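Local coordinates for DELTA1-pyrroline-2-carboxylate reductase (Thermococcus litoralis DSM 5473, PDB 6T3E), which catalyses the reduction of delta1-pyrroline-2-carboxylate to L-proline with NADH, probably in L-hydroxyproline metabolism, at residues M25-I37 with L333-V347. Residues are numbered along the deposited sequence; the frame is centred on the assembly and turned at random.
Sequences MLLLSRSDLEKLI and LAYEKALEHGVGTNV
L36 fits as a knob among A334, K337, A338 and H341. Its CG stands anti to the carbonyl carbon (chi1 -65°), which turns both methyls to helix 333-341. CD1 lies 3.8 Å from A338 CB, and CD2 lies over the K337 carbonyl. The axes of helices 30-36 and 333-341 cross almost at right angles (89°). K337 bends at its last two torsions, and its NZ donates to L36 O (2.8 Å) in the carbonyl plane. L33 CD1 and I37 CG2 both pack on A334 CB.

L28 CD2 meets A338 CB at 3.6 Å from the strand side. L26 CD2 approaches the Y335 ring obliquely, 3.8 Å from CE1, while its CD1 faces the backbone of G344. D32 and V343 lie alongside each other, pointing opposite ways, D32 CB 3.6 Å from V343 CG1. D32 OD2 also takes the S29 N-H from above the carboxylate plane, and S29 OG accepts from D32 N, a capping box. With an alanine here, S29 N would lose this acceptor and helix 30-36 would probably start less firmly capped.

Strand 26-28 lies between 121-126 and antiparallel 345-346, which ends the mixed sheet within this chain. L27 N donates to T345 O (2.8 Å), T345 N to L27 O, and M25 and V347 exchange two more bonds. L27 CD1 meets V347 CG2 at 3.6 Å, the side chains crossing at about a right angle. Both also pack on the second subunit. Chain start and end thus close this sheet together. Backbone pairing and buried leucines hold them, with little charge and one side-chain hydrogen bond, from K337.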
loop_
_atom_site.group_PDB
_atom_site.type_symbol
_atom_site.label_atom_id
_atom_site.label_comp_id
_atom_site.label_asym_id
_atom_site.label_seq_id
_atom_site.Cartn_x
_atom_site.Cartn_y
_atom_site.Cartn_z
ATOM N N MET B 25 -10.705 -6.334 15.780
ATOM C CA MET B 25 -9.477 -5.543 15.584
ATOM C C MET B 25 -9.070 -4.676 16.792
ATOM O O MET B 25 -9.926 -4.180 17.517
ATOM C CB MET B 25 -9.659 -4.648 14.364
ATOM C CG MET B 25 -8.421 -3.952 13.871
ATOM S SD MET B 25 -8.815 -2.989 12.395
ATOM C CE MET B 25 -9.667 -4.213 11.426
ATOM N N LEU B 26 -7.764 -4.490 17.005
ATOM C CA LEU B 26 -7.253 -3.706 18.127
ATOM C C LEU B 26 -6.794 -2.338 17.644
ATOM O O LEU B 26 -6.232 -2.210 16.553
ATOM C CB LEU B 26 -6.088 -4.410 18.829
ATOM C CG LEU B 26 -5.401 -3.720 20.023
ATOM C CD1 LEU B 26 -6.286 -3.698 21.281
ATOM C CD2 LEU B 26 -4.057 -4.373 20.318
ATOM N N LEU B 27 -7.028 -1.321 18.473
ATOM C CA LEU B 27 -6.662 0.062 18.189
ATOM C C LEU B 27 -5.593 0.521 19.164
ATOM O O LEU B 27 -5.723 0.312 20.377
ATOM C CB LEU B 27 -7.866 0.992 18.304
ATOM C CG LEU B 27 -8.350 1.548 16.982
ATOM C CD1 LEU B 27 -8.822 0.382 16.140
ATOM C CD2 LEU B 27 -9.450 2.575 17.203
ATOM N N LEU B 28 -4.562 1.174 18.637
ATOM C CA LEU B 28 -3.465 1.690 19.440
ATOM C C LEU B 28 -3.252 3.140 19.043
ATOM O O LEU B 28 -2.884 3.422 17.900
ATOM C CB LEU B 28 -2.195 0.867 19.227
ATOM C CG LEU B 28 -2.189 -0.517 19.876
ATOM C CD1 LEU B 28 -1.071 -1.404 19.294
ATOM C CD2 LEU B 28 -2.063 -0.398 21.394
ATOM N N SER B 29 -3.452 4.044 19.991
ATOM C CA SER B 29 -3.315 5.476 19.794
ATOM C C SER B 29 -1.909 5.924 20.175
ATOM O O SER B 29 -1.143 5.179 20.789
ATOM C CB SER B 29 -4.365 6.205 20.628
ATOM O OG SER B 29 -4.037 6.104 22.000
ATOM N N ARG B 30 -1.565 7.155 19.783
ATOM C CA ARG B 30 -0.237 7.678 20.097
ATOM C C ARG B 30 0.034 7.614 21.594
ATOM O O ARG B 30 1.107 7.177 22.024
ATOM C CB ARG B 30 -0.109 9.119 19.578
ATOM C CG ARG B 30 1.300 9.722 19.631
ATOM C CD ARG B 30 1.330 11.113 18.976
ATOM N NE ARG B 30 2.604 11.386 18.292
ATOM C CZ ARG B 30 3.737 11.715 18.912
ATOM N NH1 ARG B 30 3.774 11.813 20.239
ATOM N NH2 ARG B 30 4.837 11.946 18.210
ATOM N N SER B 31 -0.964 7.973 22.401
ATOM C CA SER B 31 -0.839 7.850 23.847
ATOM C C SER B 31 -0.589 6.402 24.244
ATOM O O SER B 31 0.262 6.123 25.097
ATOM C CB SER B 31 -2.104 8.402 24.514
ATOM O OG SER B 31 -2.403 7.762 25.741
ATOM N N ASP B 32 -1.271 5.464 23.586
ATOM C CA ASP B 32 -1.022 4.051 23.853
ATOM C C ASP B 32 0.418 3.668 23.511
ATOM O O ASP B 32 1.103 3.027 24.318
ATOM C CB ASP B 32 -2.020 3.189 23.066
ATOM C CG ASP B 32 -3.463 3.356 23.555
ATOM O OD1 ASP B 32 -3.662 3.945 24.644
ATOM O OD2 ASP B 32 -4.398 2.907 22.849
ATOM N N LEU B 33 0.918 4.110 22.351
ATOM C CA LEU B 33 2.232 3.659 21.893
ATOM C C LEU B 33 3.368 4.259 22.716
ATOM O O LEU B 33 4.362 3.578 22.991
ATOM C CB LEU B 33 2.433 4.006 20.413
ATOM C CG LEU B 33 1.657 3.271 19.311
ATOM C CD1 LEU B 33 1.912 1.758 19.407
ATOM C CD2 LEU B 33 0.168 3.588 19.264
ATOM N N GLU B 34 3.252 5.526 23.112
ATOM C CA GLU B 34 4.353 6.179 23.824
ATOM C C GLU B 34 4.661 5.427 25.104
ATOM O O GLU B 34 5.815 5.315 25.525
ATOM C CB GLU B 34 3.991 7.635 24.135
ATOM C CG GLU B 34 4.588 8.682 23.211
ATOM C CD GLU B 34 4.001 10.063 23.460
ATOM O OE1 GLU B 34 3.304 10.591 22.568
ATOM O OE2 GLU B 34 4.233 10.613 24.555
ATOM N N LYS B 35 3.616 4.879 25.699
ATOM C CA LYS B 35 3.664 4.088 26.916
ATOM C C LYS B 35 4.415 2.768 26.707
ATOM O O LYS B 35 5.194 2.350 27.569
ATOM C CB LYS B 35 2.202 3.915 27.309
ATOM C CG LYS B 35 1.726 3.147 28.484
ATOM C CD LYS B 35 0.183 3.268 28.384
ATOM C CE LYS B 35 -0.219 4.697 28.713
ATOM N NZ LYS B 35 -0.206 5.746 27.596
ATOM N N LEU B 36 4.205 2.106 25.562
ATOM C CA LEU B 36 4.667 0.737 25.317
ATOM C C LEU B 36 6.150 0.626 24.957
ATOM O O LEU B 36 6.796 -0.356 25.333
ATOM C CB LEU B 36 3.829 0.112 24.209
ATOM C CG LEU B 36 2.364 -0.083 24.562
ATOM C CD1 LEU B 36 1.584 -0.537 23.324
ATOM C CD2 LEU B 36 2.221 -1.064 25.705
ATOM N N ILE B 37 6.676 1.533 24.128
ATOM C CA ILE B 37 7.976 1.337 23.483
ATOM C C ILE B 37 8.968 2.448 23.828
ATOM O O ILE B 37 8.609 3.625 23.932
ATOM C CB ILE B 37 7.806 1.215 21.962
ATOM C CG1 ILE B 37 7.195 2.490 21.402
ATOM C CG2 ILE B 37 6.894 0.066 21.648
ATOM C CD1 ILE B 37 6.721 2.353 19.972
ATOM N N LEU B 333 6.331 -5.347 17.555
ATOM C CA LEU B 333 6.854 -5.081 18.890
ATOM C C LEU B 333 5.812 -4.372 19.743
ATOM O O LEU B 333 5.528 -4.782 20.876
ATOM C CB LEU B 333 8.136 -4.248 18.758
ATOM C CG LEU B 333 9.000 -3.851 19.945
ATOM C CD1 LEU B 333 8.602 -2.519 20.522
ATOM C CD2 LEU B 333 8.944 -4.938 20.988
ATOM N N ALA B 334 5.246 -3.285 19.217
ATOM C CA ALA B 334 4.273 -2.520 19.980
ATOM C C ALA B 334 2.980 -3.299 20.167
ATOM O O ALA B 334 2.378 -3.262 21.246
ATOM C CB ALA B 334 4.004 -1.190 19.284
ATOM N N TYR B 335 2.541 -4.016 19.134
ATOM C CA TYR B 335 1.292 -4.763 19.220
ATOM C C TYR B 335 1.363 -5.849 20.285
ATOM O O TYR B 335 0.442 -6.001 21.098
ATOM C CB TYR B 335 0.962 -5.364 17.856
ATOM C CG TYR B 335 -0.163 -6.365 17.856
ATOM C CD1 TYR B 335 -1.485 -5.950 17.950
ATOM C CD2 TYR B 335 0.095 -7.734 17.761
ATOM C CE1 TYR B 335 -2.526 -6.864 17.945
ATOM C CE2 TYR B 335 -0.940 -8.656 17.748
ATOM C CZ TYR B 335 -2.248 -8.210 17.840
ATOM O OH TYR B 335 -3.285 -9.101 17.818
ATOM N N GLU B 336 2.471 -6.594 20.325
ATOM C CA GLU B 336 2.555 -7.690 21.279
ATOM C C GLU B 336 2.711 -7.184 22.710
ATOM O O GLU B 336 2.288 -7.861 23.653
ATOM C CB GLU B 336 3.702 -8.623 20.898
ATOM C CG GLU B 336 3.403 -9.519 19.695
ATOM C CD GLU B 336 4.569 -10.431 19.364
ATOM O OE1 GLU B 336 5.473 -10.567 20.217
ATOM O OE2 GLU B 336 4.592 -11.010 18.257
ATOM N N LYS B 337 3.287 -5.997 22.901
ATOM C CA LYS B 337 3.354 -5.439 24.245
ATOM C C LYS B 337 1.992 -4.928 24.695
ATOM O O LYS B 337 1.676 -4.980 25.891
ATOM C CB LYS B 337 4.394 -4.326 24.293
ATOM C CG LYS B 337 5.791 -4.834 24.589
ATOM C CD LYS B 337 6.803 -3.719 24.436
ATOM C CE LYS B 337 7.795 -3.739 25.572
ATOM N NZ LYS B 337 7.393 -2.753 26.606
ATOM N N ALA B 338 1.164 -4.469 23.752
ATOM C CA ALA B 338 -0.179 -4.033 24.110
ATOM C C ALA B 338 -1.001 -5.200 24.629
ATOM O O ALA B 338 -1.708 -5.070 25.634
ATOM C CB ALA B 338 -0.866 -3.399 22.902
ATOM N N LEU B 339 -0.884 -6.360 23.986
ATOM C CA LEU B 339 -1.613 -7.528 24.459
ATOM C C LEU B 339 -1.176 -7.906 25.867
ATOM O O LEU B 339 -2.015 -8.118 26.753
ATOM C CB LEU B 339 -1.412 -8.694 23.495
ATOM C CG LEU B 339 -1.825 -8.444 22.042
ATOM C CD1 LEU B 339 -1.458 -9.648 21.199
ATOM C CD2 LEU B 339 -3.315 -8.110 21.908
ATOM N N GLU B 340 0.137 -7.925 26.105
ATOM C CA GLU B 340 0.662 -8.286 27.417
ATOM C C GLU B 340 0.337 -7.220 28.462
ATOM O O GLU B 340 0.225 -7.534 29.653
ATOM C CB GLU B 340 2.175 -8.507 27.299
ATOM C CG GLU B 340 2.924 -8.932 28.557
ATOM C CD GLU B 340 4.413 -8.560 28.502
ATOM O OE1 GLU B 340 4.796 -7.711 27.660
ATOM O OE2 GLU B 340 5.204 -9.118 29.297
ATOM N N HIS B 341 0.120 -5.973 28.044
ATOM C CA HIS B 341 -0.148 -4.895 28.984
ATOM C C HIS B 341 -1.623 -4.543 29.088
ATOM O O HIS B 341 -2.006 -3.818 30.014
ATOM C CB HIS B 341 0.631 -3.638 28.572
ATOM C CG HIS B 341 2.066 -3.641 28.994
ATOM N ND1 HIS B 341 3.029 -4.395 28.357
ATOM C CD2 HIS B 341 2.705 -2.972 29.982
ATOM C CE1 HIS B 341 4.198 -4.195 28.938
ATOM N NE2 HIS B 341 4.030 -3.334 29.925
ATOM N N GLY B 342 -2.466 -5.122 28.237
ATOM C CA GLY B 342 -3.877 -4.775 28.206
ATOM C C GLY B 342 -4.145 -3.364 27.739
ATOM O O GLY B 342 -5.083 -2.722 28.218
ATOM N N VAL B 343 -3.349 -2.866 26.803
ATOM C CA VAL B 343 -3.446 -1.499 26.302
ATOM C C VAL B 343 -4.114 -1.521 24.935
ATOM O O VAL B 343 -3.888 -2.428 24.127
ATOM C CB VAL B 343 -2.048 -0.851 26.255
ATOM C CG1 VAL B 343 -2.015 0.342 25.349
ATOM C CG2 VAL B 343 -1.618 -0.460 27.658
ATOM N N GLY B 344 -4.967 -0.542 24.689
ATOM C CA GLY B 344 -5.677 -0.419 23.437
ATOM C C GLY B 344 -7.148 -0.763 23.604
ATOM O O GLY B 344 -7.574 -1.366 24.589
ATOM N N THR B 345 -7.910 -0.422 22.571
ATOM C CA THR B 345 -9.356 -0.598 22.549
ATOM C C THR B 345 -9.732 -1.506 21.387
ATOM O O THR B 345 -9.192 -1.367 20.288
ATOM C CB THR B 345 -10.079 0.756 22.422
ATOM O OG1 THR B 345 -9.351 1.607 21.535
ATOM C CG2 THR B 345 -10.175 1.448 23.764
ATOM N N ASN B 346 -10.648 -2.444 21.628
ATOM C CA ASN B 346 -11.080 -3.366 20.586
ATOM C C ASN B 346 -12.261 -2.778 19.824
ATOM O O ASN B 346 -13.134 -2.141 20.415
ATOM C CB ASN B 346 -11.463 -4.714 21.201
ATOM C CG ASN B 346 -10.251 -5.553 21.572
ATOM O OD1 ASN B 346 -9.475 -5.976 20.708
ATOM N ND2 ASN B 346 -10.068 -5.775 22.870
ATOM N N VAL B 347 -12.288 -2.997 18.505
ATOM C CA VAL B 347 -13.350 -2.468 17.659
ATOM C C VAL B 347 -13.841 -3.566 16.722
ATOM O O VAL B 347 -13.138 -4.536 16.433
ATOM C CB VAL B 347 -12.910 -1.216 16.846
ATOM C CG1 VAL B 347 -12.476 -0.080 17.778
ATOM C CG2 VAL B 347 -11.811 -1.551 15.845
#